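Local coordinates for protein flavin prenyltransferase PAD1, mitochondrial (PDB 6QLG) that probably prenylates reduced FMN with a dimethylallyl group at N5 and C6, making the prenyl-FMN cofactor of a ferulic acid decarboxylase, at residues B[67-72]-B[96-101]; B[118-123]-B[144-149]. One frame throughout, in Å; residues are numbered along the deposited sequence.

In the fold
From the N terminus the chain lays down strand 42-47, crosses through helix 53-65 and returns as strand 69-74. Helices 76-85 and 90-95 lead to the short strand 99-100, where interaction 1 closes a loop by pairing this edge strand with 69-74. A further excursion ends in strand 119-125, which lies on the other side of 42-47. Helices 127-135 and 141-151 follow, and interaction 2 folds the second of them back onto that strand. The loops follow in series, neither nested nor crossed, and the nearest atoms of the two contacts are about 7 Å apart. Interaction 1 completes one edge of the parallel sheet; interaction 2 layers a flavin-contacting helix over its middle.

Interaction 1: residues B[67-72]-B[96-101]; sequences NVETHL and LADYVH
H71 and Y99 pair as neighbours at the edge of the parallel, Rossmann-like sheet, their side chains lying side by side and pointing the same way. The rings are nearly parallel, 20° between planes, but slid apart so that they barely overlap; Y99 CD1 lies over one face of the imidazole, 3.5 Å from H71 CE1. H71 ND1 shares a nearly straight 2.9 Å hydrogen bond with H101 NE2, the two imidazoles being almost coplanar, and H71 NE2 donates to E69 OE2 at 2.7 Å. A histidine suits this place because it can bond on both sides while its face meets a tyrosine. E69 reaches it with an extended chain, CG anti to the backbone N (chi1 177°), and R42 pairs with the same carboxylate oxygen.

On the opposite sheet face, L72 CB meets the small A97 CB at 3.6 Å. L72 N donates to Y99 O, and H101 N to L72 O, as parallel strands require. Where pairing starts, Y99 N donates to T70 O, and T70 and D98 each give the other's N-H a side-chain acceptor: D98 N donates to T70 OG1, T70 N to the anti lone pair of D98 OD2 at 3.0 Å.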
loop_
_atom_site.group_PDB
_atom_site.type_symbol
_atom_site.label_atom_id
_atom_site.label_comp_id
_atom_site.label_asym_id
_atom_site.label_seq_id
_atom_site.Cartn_x
_atom_site.Cartn_y
_atom_site.Cartn_z
ATOM N N ASN B 67 -22.597 -25.554 29.894
ATOM C CA ASN B 67 -21.517 -26.142 30.690
ATOM C C ASN B 67 -20.144 -25.637 30.246
ATOM O O ASN B 67 -19.168 -26.388 30.203
ATOM C CB ASN B 67 -21.568 -27.672 30.655
ATOM C CG ASN B 67 -20.882 -28.304 31.850
ATOM O OD1 ASN B 67 -20.947 -27.784 32.964
ATOM N ND2 ASN B 67 -20.211 -29.427 31.622
ATOM N N VAL B 68 -20.066 -24.352 29.916
ATOM C CA VAL B 68 -18.807 -23.698 29.582
ATOM C C VAL B 68 -18.320 -22.940 30.809
ATOM O O VAL B 68 -19.088 -22.194 31.430
ATOM C CB VAL B 68 -18.968 -22.755 28.377
ATOM C CG1 VAL B 68 -17.766 -21.831 28.256
ATOM C CG2 VAL B 68 -19.159 -23.558 27.098
ATOM N N GLU B 69 -17.054 -23.138 31.168
ATOM C CA GLU B 69 -16.449 -22.409 32.279
ATOM C C GLU B 69 -16.136 -20.990 31.817
ATOM O O GLU B 69 -15.279 -20.787 30.952
ATOM C CB GLU B 69 -15.193 -23.124 32.768
ATOM C CG GLU B 69 -14.456 -22.389 33.878
ATOM C CD GLU B 69 -13.145 -23.054 34.244
ATOM O OE1 GLU B 69 -13.142 -24.282 34.472
ATOM O OE2 GLU B 69 -12.115 -22.351 34.300
ATOM N N THR B 70 -16.826 -20.007 32.388
ATOM C CA THR B 70 -16.714 -18.623 31.950
ATOM C C THR B 70 -15.816 -17.825 32.888
ATOM O O THR B 70 -15.879 -17.978 34.112
ATOM C CB THR B 70 -18.090 -17.958 31.869
ATOM O OG1 THR B 70 -18.757 -18.080 33.131
ATOM C CG2 THR B 70 -18.935 -18.614 30.785
ATOM N N HIS B 71 -14.984 -16.970 32.299
ATOM C CA HIS B 71 -14.114 -16.057 33.033
ATOM C C HIS B 71 -14.501 -14.637 32.642
ATOM O O HIS B 71 -14.263 -14.217 31.504
ATOM C CB HIS B 71 -12.643 -16.340 32.731
ATOM C CG HIS B 71 -12.152 -17.636 33.296
ATOM N ND1 HIS B 71 -11.277 -17.701 34.359
ATOM C CD2 HIS B 71 -12.420 -18.917 32.951
ATOM C CE1 HIS B 71 -11.023 -18.966 34.641
ATOM N NE2 HIS B 71 -11.704 -19.725 33.801
ATOM N N LEU B 72 -15.100 -13.904 33.575
ATOM C CA LEU B 72 -15.681 -12.599 33.292
ATOM C C LEU B 72 -14.716 -11.486 33.675
ATOM O O LEU B 72 -14.111 -11.520 34.752
ATOM C CB LEU B 72 -17.002 -12.421 34.040
ATOM C CG LEU B 72 -17.598 -11.010 34.044
ATOM C CD1 LEU B 72 -18.134 -10.646 32.667
ATOM C CD2 LEU B 72 -18.690 -10.882 35.097
ATOM N N LEU B 96 -23.183 -14.654 37.636
ATOM C CA LEU B 96 -23.458 -15.468 36.461
ATOM C C LEU B 96 -22.220 -16.170 35.922
ATOM O O LEU B 96 -22.354 -17.066 35.081
ATOM C CB LEU B 96 -24.067 -14.614 35.345
ATOM C CG LEU B 96 -25.376 -13.873 35.617
ATOM C CD1 LEU B 96 -25.715 -12.963 34.442
ATOM C CD2 LEU B 96 -26.509 -14.853 35.885
ATOM N N ALA B 97 -21.030 -15.788 36.372
ATOM C CA ALA B 97 -19.786 -16.325 35.847
ATOM C C ALA B 97 -19.141 -17.265 36.854
ATOM O O ALA B 97 -19.337 -17.138 38.066
ATOM C CB ALA B 97 -18.808 -15.202 35.493
ATOM N N ASP B 98 -18.360 -18.214 36.333
ATOM C CA ASP B 98 -17.618 -19.115 37.207
ATOM C C ASP B 98 -16.452 -18.398 37.873
ATOM O O ASP B 98 -16.148 -18.650 39.044
ATOM C CB ASP B 98 -17.125 -20.322 36.411
ATOM C CG ASP B 98 -18.262 -21.134 35.827
ATOM O OD1 ASP B 98 -19.146 -21.560 36.596
ATOM O OD2 ASP B 98 -18.283 -21.334 34.597
ATOM N N TYR B 99 -15.794 -17.496 37.146
ATOM C CA TYR B 99 -14.653 -16.759 37.665
ATOM C C TYR B 99 -14.722 -15.319 37.180
ATOM O O TYR B 99 -15.174 -15.044 36.065
ATOM C CB TYR B 99 -13.327 -17.401 37.238
ATOM C CG TYR B 99 -13.153 -18.807 37.761
ATOM C CD1 TYR B 99 -13.450 -19.906 36.966
ATOM C CD2 TYR B 99 -12.706 -19.035 39.056
ATOM C CE1 TYR B 99 -13.298 -21.196 37.444
ATOM C CE2 TYR B 99 -12.551 -20.320 39.543
ATOM C CZ TYR B 99 -12.849 -21.396 38.734
ATOM O OH TYR B 99 -12.696 -22.676 39.214
ATOM N N VAL B 100 -14.276 -14.403 38.036
ATOM C CA VAL B 100 -14.265 -12.974 37.745
ATOM C C VAL B 100 -12.875 -12.439 38.053
ATOM O O VAL B 100 -12.311 -12.740 39.110
ATOM C CB VAL B 100 -15.328 -12.210 38.559
ATOM C CG1 VAL B 100 -15.330 -10.736 38.175
ATOM C CG2 VAL B 100 -16.703 -12.820 38.352
ATOM N N HIS B 101 -12.325 -11.652 37.133
ATOM C CA HIS B 101 -10.995 -11.083 37.284
ATOM C C HIS B 101 -11.069 -9.565 37.220
ATOM O O HIS B 101 -11.862 -9.001 36.460
ATOM C CB HIS B 101 -10.045 -11.617 36.210
ATOM C CG HIS B 101 -10.054 -13.109 36.085
ATOM N ND1 HIS B 101 -9.343 -13.931 36.932
ATOM C CD2 HIS B 101 -10.694 -13.927 35.216
ATOM C CE1 HIS B 101 -9.541 -15.191 36.589
ATOM N NE2 HIS B 101 -10.358 -15.216 35.551
HETATM O O HOH W 1 -21.523 -18.029 32.681
#

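Interaction 2: residues B[118-123]-B[144-149]; sequences DGMIVV and RTADVM. With FMN (flavin mononucleotide), chain T.
M120 reaches from strand 119-122 into the surface of helix 144-149, part of the helical layer of this Rossmann-like flavoprotein fold. Strand and helix run roughly antiparallel, 136° between their directions, as expected where a helix leads back across a parallel sheet. The M120 side chain starts with CB against M149 CG, 3.7 Å away. CG stands anti to the backbone N (chi1 171°), and the chain stays extended beyond it, carrying the sulfur straight to the helix. There SD lies 3.4 Å from A146 N, also touching A146 CB, with T145 CG2 to one side. CE then turns along the helix toward its N-terminal end, still 3.9 Å from A146 N. Alanine suits A146 because its short side chain lets the thioether come close to the backbone; T145 offers its methyl, while its hydroxyl bonds to L141 O within the helix. M149 bends at chi2 and returns the contact, setting CE 3.9 Å from G119 O.

The helix's other side faces a bound FMN, held largely by the second subunit. R144 lays its guanidinium with one face toward flavin N1, which is offset toward the rim, and the other over V148 CG2. Its NH1 pairs with D147 OD2 at 3.3 Å, and NH2 with E162 of the second subunit. Soft methionines thus fill the sheet side by dispersion; on the far side the in-plane N-H groups of R144 turn to these carboxylates rather than to N1, and R144 also lines the dimethylallyl diphosphate pocket, so that side belongs to the active site.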
loop_
_atom_site.group_PDB
_atom_site.type_symbol
_atom_site.label_atom_id
_atom_site.label_comp_id
_atom_site.label_asym_id
_atom_site.label_seq_id
_atom_site.Cartn_x
_atom_site.Cartn_y
_atom_site.Cartn_z
ATOM N N ASP B 118 -10.230 -21.605 25.236
ATOM C CA ASP B 118 -10.692 -21.873 23.880
ATOM C C ASP B 118 -11.083 -20.623 23.108
ATOM O O ASP B 118 -11.255 -20.702 21.887
ATOM C CB ASP B 118 -11.880 -22.838 23.901
ATOM C CG ASP B 118 -11.522 -24.179 24.495
ATOM O OD1 ASP B 118 -12.325 -24.716 25.282
ATOM O OD2 ASP B 118 -10.430 -24.693 24.175
ATOM N N GLY B 119 -11.232 -19.487 23.769
ATOM C CA GLY B 119 -11.566 -18.273 23.057
ATOM C C GLY B 119 -12.027 -17.181 23.996
ATOM O O GLY B 119 -12.084 -17.347 25.216
ATOM N N MET B 120 -12.369 -16.053 23.383
ATOM C CA MET B 120 -12.744 -14.850 24.106
ATOM C C MET B 120 -13.765 -14.092 23.278
ATOM O O MET B 120 -13.641 -14.016 22.052
ATOM C CB MET B 120 -11.515 -13.976 24.383
ATOM C CG MET B 120 -11.817 -12.597 24.945
ATOM S SD MET B 120 -10.294 -11.714 25.340
ATOM C CE MET B 120 -10.925 -10.368 26.342
ATOM N N ILE B 121 -14.777 -13.544 23.944
ATOM C CA ILE B 121 -15.761 -12.691 23.294
ATOM C C ILE B 121 -15.880 -11.400 24.089
ATOM O O ILE B 121 -16.063 -11.428 25.312
ATOM C CB ILE B 121 -17.131 -13.388 23.146
ATOM C CG1 ILE B 121 -18.145 -12.438 22.503
ATOM C CG2 ILE B 121 -17.630 -13.926 24.488
ATOM C CD1 ILE B 121 -19.411 -13.119 22.015
ATOM N N VAL B 122 -15.742 -10.271 23.400
ATOM C CA VAL B 122 -15.938 -8.951 23.985
ATOM C C VAL B 122 -17.333 -8.493 23.582
ATOM O O VAL B 122 -17.585 -8.198 22.409
ATOM C CB VAL B 122 -14.861 -7.958 23.529
ATOM C CG1 VAL B 122 -14.999 -6.642 24.280
ATOM C CG2 VAL B 122 -13.469 -8.548 23.736
ATOM N N VAL B 123 -18.247 -8.447 24.546
ATOM C CA VAL B 123 -19.659 -8.223 24.246
ATOM C C VAL B 123 -20.314 -7.417 25.365
ATOM O O VAL B 123 -20.382 -7.885 26.511
ATOM C CB VAL B 123 -20.387 -9.559 24.015
ATOM C CG1 VAL B 123 -20.041 -10.572 25.112
ATOM C CG2 VAL B 123 -21.891 -9.341 23.936
ATOM N N ARG B 144 -5.347 -6.868 27.098
ATOM C CA ARG B 144 -4.209 -7.780 27.172
ATOM C C ARG B 144 -4.625 -9.213 26.866
ATOM O O ARG B 144 -3.938 -9.917 26.117
ATOM C CB ARG B 144 -3.548 -7.698 28.547
ATOM C CG ARG B 144 -2.418 -8.704 28.767
ATOM C CD ARG B 144 -1.304 -8.555 27.734
ATOM N NE ARG B 144 -0.230 -9.524 27.940
ATOM C CZ ARG B 144 0.723 -9.792 27.050
ATOM N NH1 ARG B 144 0.741 -9.167 25.881
ATOM N NH2 ARG B 144 1.658 -10.690 27.328
ATOM N N THR B 145 -5.745 -9.663 27.436
ATOM C CA THR B 145 -6.194 -11.028 27.179
ATOM C C THR B 145 -6.545 -11.221 25.708
ATOM O O THR B 145 -6.222 -12.258 25.117
ATOM C CB THR B 145 -7.383 -11.372 28.076
ATOM O OG1 THR B 145 -7.028 -11.141 29.445
ATOM C CG2 THR B 145 -7.768 -12.834 27.910
ATOM N N ALA B 146 -7.197 -10.229 25.095
ATOM C CA ALA B 146 -7.456 -10.298 23.660
ATOM C C ALA B 146 -6.156 -10.323 22.867
ATOM O O ALA B 146 -6.017 -11.095 21.910
ATOM C CB ALA B 146 -8.324 -9.119 23.223
ATOM N N ASP B 147 -5.194 -9.477 23.250
ATOM C CA ASP B 147 -3.878 -9.496 22.619
ATOM C C ASP B 147 -3.248 -10.880 22.714
ATOM O O ASP B 147 -2.606 -11.351 21.766
ATOM C CB ASP B 147 -2.980 -8.443 23.274
ATOM C CG ASP B 147 -1.704 -8.183 22.494
ATOM O OD1 ASP B 147 -1.785 -7.605 21.388
ATOM O OD2 ASP B 147 -0.618 -8.544 22.995
ATOM N N VAL B 148 -3.440 -11.556 23.849
ATOM C CA VAL B 148 -2.899 -12.898 24.031
ATOM C C VAL B 148 -3.653 -13.910 23.171
ATOM O O VAL B 148 -3.044 -14.798 22.563
ATOM C CB VAL B 148 -2.931 -13.277 25.522
ATOM C CG1 VAL B 148 -2.660 -14.757 25.702
ATOM C CG2 VAL B 148 -1.918 -12.447 26.294
ATOM N N MET B 149 -4.984 -13.794 23.106
ATOM C CA MET B 149 -5.763 -14.686 22.248
ATOM C C MET B 149 -5.291 -14.611 20.799
ATOM O O MET B 149 -5.183 -15.639 20.119
ATOM C CB MET B 149 -7.252 -14.343 22.333
ATOM C CG MET B 149 -7.875 -14.505 23.711
ATOM S SD MET B 149 -8.082 -16.227 24.212
ATOM C CE MET B 149 -8.518 -16.014 25.940
HETATM N N1 FMN T . 3.547 -8.309 28.562
HETATM C C2 FMN T . 4.334 -8.491 27.445
HETATM O O2 FMN T . 4.048 -7.906 26.403
HETATM N N3 FMN T . 5.435 -9.325 27.501
HETATM C C4 FMN T . 5.752 -9.980 28.679
HETATM O O4 FMN T . 6.734 -10.728 28.744
HETATM C C4A FMN T . 4.959 -9.795 29.806
HETATM N N5 FMN T . 5.283 -10.447 30.974
HETATM C C5A FMN T . 4.501 -10.269 32.098
HETATM C C6 FMN T . 4.825 -10.927 33.282
HETATM C C7 FMN T . 4.033 -10.742 34.408
HETATM C C7M FMN T . 4.372 -11.444 35.686
HETATM C C8 FMN T . 2.923 -9.903 34.356
HETATM C C8M FMN T . 2.079 -9.715 35.584
HETATM C C9 FMN T . 2.602 -9.248 33.172
HETATM C C9A FMN T . 3.389 -9.428 32.042
HETATM N N10 FMN T . 3.070 -8.770 30.864
HETATM C C10 FMN T . 3.853 -8.957 29.744
HETATM C "C1'" FMN T . 1.871 -7.869 30.777
HETATM C "C2'" FMN T . 2.237 -6.402 30.955
HETATM O "O2'" FMN T . 2.736 -6.205 32.257
HETATM C "C3'" FMN T . 0.992 -5.544 30.762
HETATM O "O3'" FMN T . 0.651 -5.468 29.395
HETATM C "C4'" FMN T . 1.210 -4.130 31.286
HETATM O "O4'" FMN T . 0.072 -3.351 30.997
HETATM C "C5'" FMN T . 2.406 -3.445 30.629
HETATM O "O5'" FMN T . 2.507 -2.142 31.168
HETATM P P FMN T . 3.847 -1.254 31.049
HETATM O O1P FMN T . 3.493 0.204 31.240
HETATM O O2P FMN T . 4.816 -1.705 32.116
HETATM O O3P FMN T . 4.458 -1.434 29.675
#